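Local structure of putative cytochrome P450 hydroxylase (Chondromyces apiculatus DSM 436, 6GMF) at residues 106-110 with 348-354; 259-263 with 361-367. The protein is a haem-dependent cytochrome P450 that has been characterised as a versatile terpene monooxygenase. All coordinates share one frame; numbering follows the deposited sequence.

Contact 1. Residues 106-110 with 348-354. With HEM (protoporphyrin IX containing Fe), chain B.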
# COMPACT_ATOMS: atom_id res chain seq x y z
N LEU A 106 -15.98 2.94 10.09
CA LEU A 106 -16.31 2.85 8.63
C LEU A 106 -16.84 1.47 8.24
O LEU A 106 -17.35 1.33 7.14
CB LEU A 106 -15.04 3.13 7.83
CG LEU A 106 -14.62 4.59 7.69
CD1 LEU A 106 -13.23 4.69 7.11
CD2 LEU A 106 -15.61 5.36 6.84
N GLU A 107 -16.76 0.45 9.11
CA GLU A 107 -16.97 -0.91 8.64
C GLU A 107 -18.36 -1.11 8.02
O GLU A 107 -18.51 -1.80 7.00
CB GLU A 107 -16.67 -1.93 9.76
CG GLU A 107 -17.03 -3.33 9.37
CD GLU A 107 -16.62 -4.44 10.31
OE1 GLU A 107 -16.04 -4.13 11.35
OE2 GLU A 107 -16.85 -5.61 9.96
N PRO A 108 -19.47 -0.61 8.62
CA PRO A 108 -20.78 -0.77 7.97
C PRO A 108 -20.85 -0.20 6.55
O PRO A 108 -21.40 -0.86 5.64
CB PRO A 108 -21.75 -0.08 8.95
CG PRO A 108 -21.04 -0.30 10.30
CD PRO A 108 -19.57 -0.07 9.98
N ARG A 109 -20.29 0.98 6.35
CA ARG A 109 -20.29 1.62 5.02
C ARG A 109 -19.40 0.82 4.06
O ARG A 109 -19.71 0.73 2.92
CB ARG A 109 -19.79 3.05 5.13
CG ARG A 109 -19.74 3.78 3.80
CD ARG A 109 -21.04 3.73 3.03
NE ARG A 109 -20.82 4.32 1.71
CZ ARG A 109 -21.43 3.94 0.61
NH1 ARG A 109 -22.34 2.99 0.64
NH2 ARG A 109 -21.11 4.50 -0.53
N ILE A 110 -18.28 0.34 4.55
CA ILE A 110 -17.37 -0.46 3.71
C ILE A 110 -18.09 -1.74 3.25
O ILE A 110 -17.93 -2.15 2.11
CB ILE A 110 -16.04 -0.73 4.45
CG1 ILE A 110 -15.22 0.57 4.57
CG2 ILE A 110 -15.24 -1.83 3.75
CD1 ILE A 110 -14.04 0.50 5.50
N LEU A 348 -7.07 0.31 8.25
CA LEU A 348 -7.96 0.57 7.14
C LEU A 348 -7.73 -0.44 6.00
O LEU A 348 -8.65 -0.98 5.47
CB LEU A 348 -7.84 2.01 6.65
CG LEU A 348 -8.81 2.34 5.51
CD1 LEU A 348 -10.27 1.99 5.90
CD2 LEU A 348 -8.67 3.79 5.10
N ALA A 349 -6.48 -0.68 5.61
CA ALA A 349 -6.17 -1.69 4.61
C ALA A 349 -6.71 -3.06 5.04
O ALA A 349 -7.29 -3.80 4.23
CB ALA A 349 -4.68 -1.77 4.43
N ARG A 350 -6.44 -3.42 6.30
CA ARG A 350 -6.85 -4.73 6.85
C ARG A 350 -8.38 -4.85 6.85
O ARG A 350 -8.89 -5.95 6.57
CB ARG A 350 -6.29 -4.91 8.27
CG ARG A 350 -4.82 -5.30 8.30
CD ARG A 350 -4.28 -5.38 9.72
NE ARG A 350 -3.07 -6.19 9.81
CZ ARG A 350 -1.93 -5.79 10.35
NH1 ARG A 350 -1.86 -4.61 10.95
NH2 ARG A 350 -0.86 -6.56 10.28
N LEU A 351 -9.07 -3.75 7.16
CA LEU A 351 -10.54 -3.73 7.21
C LEU A 351 -11.15 -3.82 5.81
O LEU A 351 -12.06 -4.60 5.57
CB LEU A 351 -10.98 -2.44 7.89
CG LEU A 351 -12.49 -2.28 8.05
CD1 LEU A 351 -13.07 -3.52 8.72
CD2 LEU A 351 -12.80 -1.02 8.84
N GLU A 352 -10.63 -3.02 4.85
CA GLU A 352 -11.17 -3.05 3.49
C GLU A 352 -10.98 -4.45 2.92
O GLU A 352 -11.86 -4.99 2.24
CB GLU A 352 -10.46 -2.00 2.61
CG GLU A 352 -10.81 -0.58 3.01
CD GLU A 352 -10.31 0.50 2.07
OE1 GLU A 352 -10.06 0.21 0.90
OE2 GLU A 352 -10.18 1.64 2.53
N ALA A 353 -9.78 -5.02 3.14
CA ALA A 353 -9.49 -6.31 2.56
C ALA A 353 -10.39 -7.38 3.20
O ALA A 353 -10.93 -8.26 2.49
CB ALA A 353 -8.01 -6.65 2.69
N LYS A 354 -10.47 -7.35 4.53
CA LYS A 354 -11.36 -8.36 5.22
C LYS A 354 -12.77 -8.25 4.66
O LYS A 354 -13.40 -9.27 4.26
CB LYS A 354 -11.37 -8.12 6.71
CG LYS A 354 -12.29 -9.06 7.50
CD LYS A 354 -12.62 -8.54 8.87
CE LYS A 354 -13.77 -7.56 8.80
NZ LYS A 354 -14.46 -7.38 10.11
CHA HEM B . 3.35 4.07 5.44
CHB HEM B . 2.51 -0.11 3.44
CHC HEM B . -2.16 1.11 3.04
CHD HEM B . -1.22 5.45 4.69
C1A HEM B . 3.52 2.79 4.97
C2A HEM B . 4.75 2.10 5.09
C3A HEM B . 4.52 0.90 4.48
C4A HEM B . 3.16 0.90 4.06
CMA HEM B . 5.47 -0.23 4.22
CAA HEM B . 6.05 2.55 5.70
CBA HEM B . 6.90 3.45 4.77
CGA HEM B . 8.26 3.79 5.34
O1A HEM B . 8.66 3.24 6.40
O2A HEM B . 8.97 4.54 4.59
C1B HEM B . 1.14 -0.17 3.12
C2B HEM B . 0.46 -1.31 2.57
C3B HEM B . -0.86 -0.99 2.43
C4B HEM B . -0.98 0.38 2.94
CMB HEM B . 1.16 -2.56 2.22
CAB HEM B . -2.04 -1.80 1.97
CBB HEM B . -1.98 -3.10 1.99
C1C HEM B . -2.37 2.37 3.49
C2C HEM B . -3.64 3.03 3.49
C3C HEM B . -3.33 4.29 3.98
C4C HEM B . -1.93 4.38 4.20
CMC HEM B . -4.98 2.40 3.23
CAC HEM B . -4.20 5.42 4.26
CBC HEM B . -5.45 5.53 3.88
C1D HEM B . 0.11 5.42 4.99
C2D HEM B . 0.84 6.61 5.52
C3D HEM B . 2.11 6.22 5.74
C4D HEM B . 2.17 4.81 5.36
CMD HEM B . 0.14 7.95 5.74
CAD HEM B . 3.22 7.08 6.27
CBD HEM B . 3.47 7.00 7.79
CGD HEM B . 4.67 7.79 8.24
O1D HEM B . 4.72 8.08 9.45
O2D HEM B . 5.58 8.10 7.42
NA HEM B . 2.53 2.04 4.34
NB HEM B . 0.23 0.77 3.33
NC HEM B . -1.33 3.20 3.87
ND HEM B . 1.00 4.38 4.85
FE HEM B . 0.61 2.58 4.21
O HOH W 1 1.22 3.31 2.18

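Contact 2. Residues 259-263 with 361-367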
# COMPACT_ATOMS: atom_id res chain seq x y z
N ALA A 259 -11.68 -21.13 3.00
CA ALA A 259 -12.10 -19.80 3.46
C ALA A 259 -13.55 -19.52 3.06
O ALA A 259 -14.19 -18.77 3.72
CB ALA A 259 -11.17 -18.73 2.93
N GLN A 260 -14.01 -20.10 1.95
CA GLN A 260 -15.37 -19.91 1.48
C GLN A 260 -16.32 -20.64 2.44
O GLN A 260 -17.43 -20.16 2.66
CB GLN A 260 -15.53 -20.37 0.03
CG GLN A 260 -15.17 -19.29 -0.97
CD GLN A 260 -15.62 -19.61 -2.37
OE1 GLN A 260 -15.24 -20.64 -2.92
NE2 GLN A 260 -16.42 -18.73 -2.95
N ALA A 261 -15.87 -21.77 3.01
CA ALA A 261 -16.65 -22.55 3.99
C ALA A 261 -16.55 -21.96 5.40
O ALA A 261 -17.45 -22.14 6.21
CB ALA A 261 -16.21 -23.99 3.97
N ASP A 262 -15.46 -21.25 5.72
CA ASP A 262 -15.31 -20.62 7.02
C ASP A 262 -14.75 -19.21 6.83
O ASP A 262 -13.53 -18.99 6.83
CB ASP A 262 -14.38 -21.43 7.93
CG ASP A 262 -14.18 -20.85 9.31
OD1 ASP A 262 -14.86 -19.87 9.66
OD2 ASP A 262 -13.30 -21.36 10.04
N LEU A 263 -15.66 -18.24 6.75
CA LEU A 263 -15.31 -16.85 6.56
C LEU A 263 -14.50 -16.27 7.72
O LEU A 263 -13.83 -15.26 7.54
CB LEU A 263 -16.60 -16.07 6.33
CG LEU A 263 -17.31 -16.42 5.02
CD1 LEU A 263 -18.60 -15.63 4.88
CD2 LEU A 263 -16.41 -16.20 3.81
N LEU A 361 -16.21 -13.80 -1.15
CA LEU A 361 -16.15 -15.22 -0.86
C LEU A 361 -17.56 -15.73 -0.57
O LEU A 361 -17.86 -16.87 -0.93
CB LEU A 361 -15.23 -15.49 0.34
CG LEU A 361 -13.74 -15.34 0.08
CD1 LEU A 361 -12.91 -15.85 1.26
CD2 LEU A 361 -13.32 -16.02 -1.19
N ALA A 362 -18.38 -14.92 0.13
CA ALA A 362 -19.75 -15.34 0.50
C ALA A 362 -20.65 -15.38 -0.73
O ALA A 362 -21.43 -16.29 -0.91
CB ALA A 362 -20.31 -14.42 1.54
N ARG A 363 -20.56 -14.36 -1.60
CA ARG A 363 -21.51 -14.22 -2.68
C ARG A 363 -21.10 -14.91 -3.97
O ARG A 363 -21.94 -15.18 -4.79
CB ARG A 363 -21.78 -12.73 -2.89
CG ARG A 363 -22.56 -12.14 -1.73
CD ARG A 363 -22.88 -10.70 -1.96
NE ARG A 363 -23.78 -10.50 -3.08
CZ ARG A 363 -24.03 -9.32 -3.63
NH1 ARG A 363 -23.55 -8.22 -3.07
NH2 ARG A 363 -24.75 -9.25 -4.73
N LEU A 364 -19.80 -15.15 -4.20
CA LEU A 364 -19.38 -15.78 -5.44
C LEU A 364 -19.26 -17.28 -5.19
O LEU A 364 -18.74 -17.67 -4.15
CB LEU A 364 -18.03 -15.22 -5.90
CG LEU A 364 -18.05 -13.97 -6.78
CD1 LEU A 364 -18.94 -12.88 -6.23
CD2 LEU A 364 -16.64 -13.44 -6.99
N GLY A 365 -19.70 -18.09 -6.16
CA GLY A 365 -19.51 -19.55 -6.14
C GLY A 365 -18.06 -19.88 -6.38
O GLY A 365 -17.19 -19.18 -5.86
N ASP A 366 -17.79 -20.95 -7.12
CA ASP A 366 -16.45 -21.30 -7.54
C ASP A 366 -15.81 -20.12 -8.27
O ASP A 366 -16.41 -19.56 -9.21
CB ASP A 366 -16.45 -22.51 -8.47
CG ASP A 366 -16.84 -23.82 -7.82
OD1 ASP A 366 -17.08 -23.83 -6.58
OD2 ASP A 366 -16.90 -24.83 -8.56
N ILE A 367 -14.62 -19.72 -7.81
CA ILE A 367 -13.87 -18.63 -8.39
C ILE A 367 -12.62 -19.21 -9.03
O ILE A 367 -11.86 -19.93 -8.36
CB ILE A 367 -13.51 -17.58 -7.32
CG1 ILE A 367 -14.77 -17.09 -6.59
CG2 ILE A 367 -12.73 -16.43 -7.92
CD1 ILE A 367 -14.53 -16.58 -5.19
O HOH W 2 -19.26 -18.64 1.39

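Contact 1. Residues 106-110 with 348-354
Leu351, whose side chain sets out from helix 346-363 toward the start of helix 107-119, is met there by Ile110 and Glu107. CD1 of Ile110 reaches CD2 of Leu351 at 3.9 Å and CD1 of Leu348 at 4.1 Å, so this one methyl touches both leucines; Leu106 adds its own CD1 against CD1 of Leu348. The Glu107 chain crosses Leu351 at about a right angle. With CG anti to the backbone N (chi1 173°) and the chain extended beyond it, its methylenes lie against CD1 of Leu351 and its carboxylate is carried on to Lys354. NZ of Lys354, brought round by a bend at chi3 (84°), forms a salt bridge to Glu107 OE2 at 3.0 Å, from above the carboxylate plane. The same oxygen also pairs with Arg111. With an alanine in place of Glu107, Lys354 and Arg111 would probably lose the carboxylate they share, and Leu351 the chain lying across its CD1. On the haem side, Leu348 CD2 packs at 3.9 Å from CBC and Ala349 CB at 3.6 Å from CAB of the porphyrin. The contact thus grades from apolar packing near the haem to a charged outer edge, where two cations probably stabilise the carboxylate as an anion.

Contact 2. Residues 259-263 with 361-367
The C-terminal end of helix 346-363, the long helix that follows the haem-ligating cysteine in the P450 fold, meets the end of helix 253-261 here, with the amide of Gln260 inserted at the turn where the longer helix gives way to loop. NE2 of Gln260 donates to Gly365 O at 3.0 Å in a nearly straight bond (174°), with the acceptor close to the plane of the Gln260 amide, although the donor stands above the plane of the glycine carbonyl. Its second bond, to Leu361 O at 3.1 Å, is more bent (152°) but lies in the carbonyl plane and uses a lone pair. The two bonds hold the rotation of the amide. An extended chain beyond CG carries it across Leu361, whose CD2 packs on Gln260 CG at 3.8 Å, while CD1 of Ile367 lies 3.6 Å from Gln260 NE2. A water bridges the backbones, donating to Gln260 O at 2.7 Å and to Leu361 O, which therefore accepts from both amide and water. The apolar part centres on Leu361: its CD1 meets Ala259 CB, and its CB meets Leu263 CD2 at 3.7 Å as the two leucines run past each other in opposite directions. Leu263 CD1 reaches Ala362 CB. Beyond the turn, Gly365 pairs through its backbone with Thr393, and Arg363 forms a salt bridge with Asp119. The arrangement is that of a side-chain amide binding backbone carbonyls at a helix C terminus, here joining two helix ends of the P450 fold away from the haem.

Overall arrangement
From the N terminus, the chain first lays down 106-110 at the start of helix 107-119, then passes through helix 220-251 to 259-263 at the end of helix 253-261. It continues through helix 266-276 and the strands beyond before entering helix 346-363, which supplies both second partners. Contact 1 closes a loop of 237 residues at 348-354, and contact 2 one of 97 at 361-367; the segments alternate, so the two loops cross. The centres of the two contacts are about 18 Å apart, and the contacts do not touch. Helix 346-363 is thereby tied to helix 107-119 near the haem and to helix 253-261 at its far end.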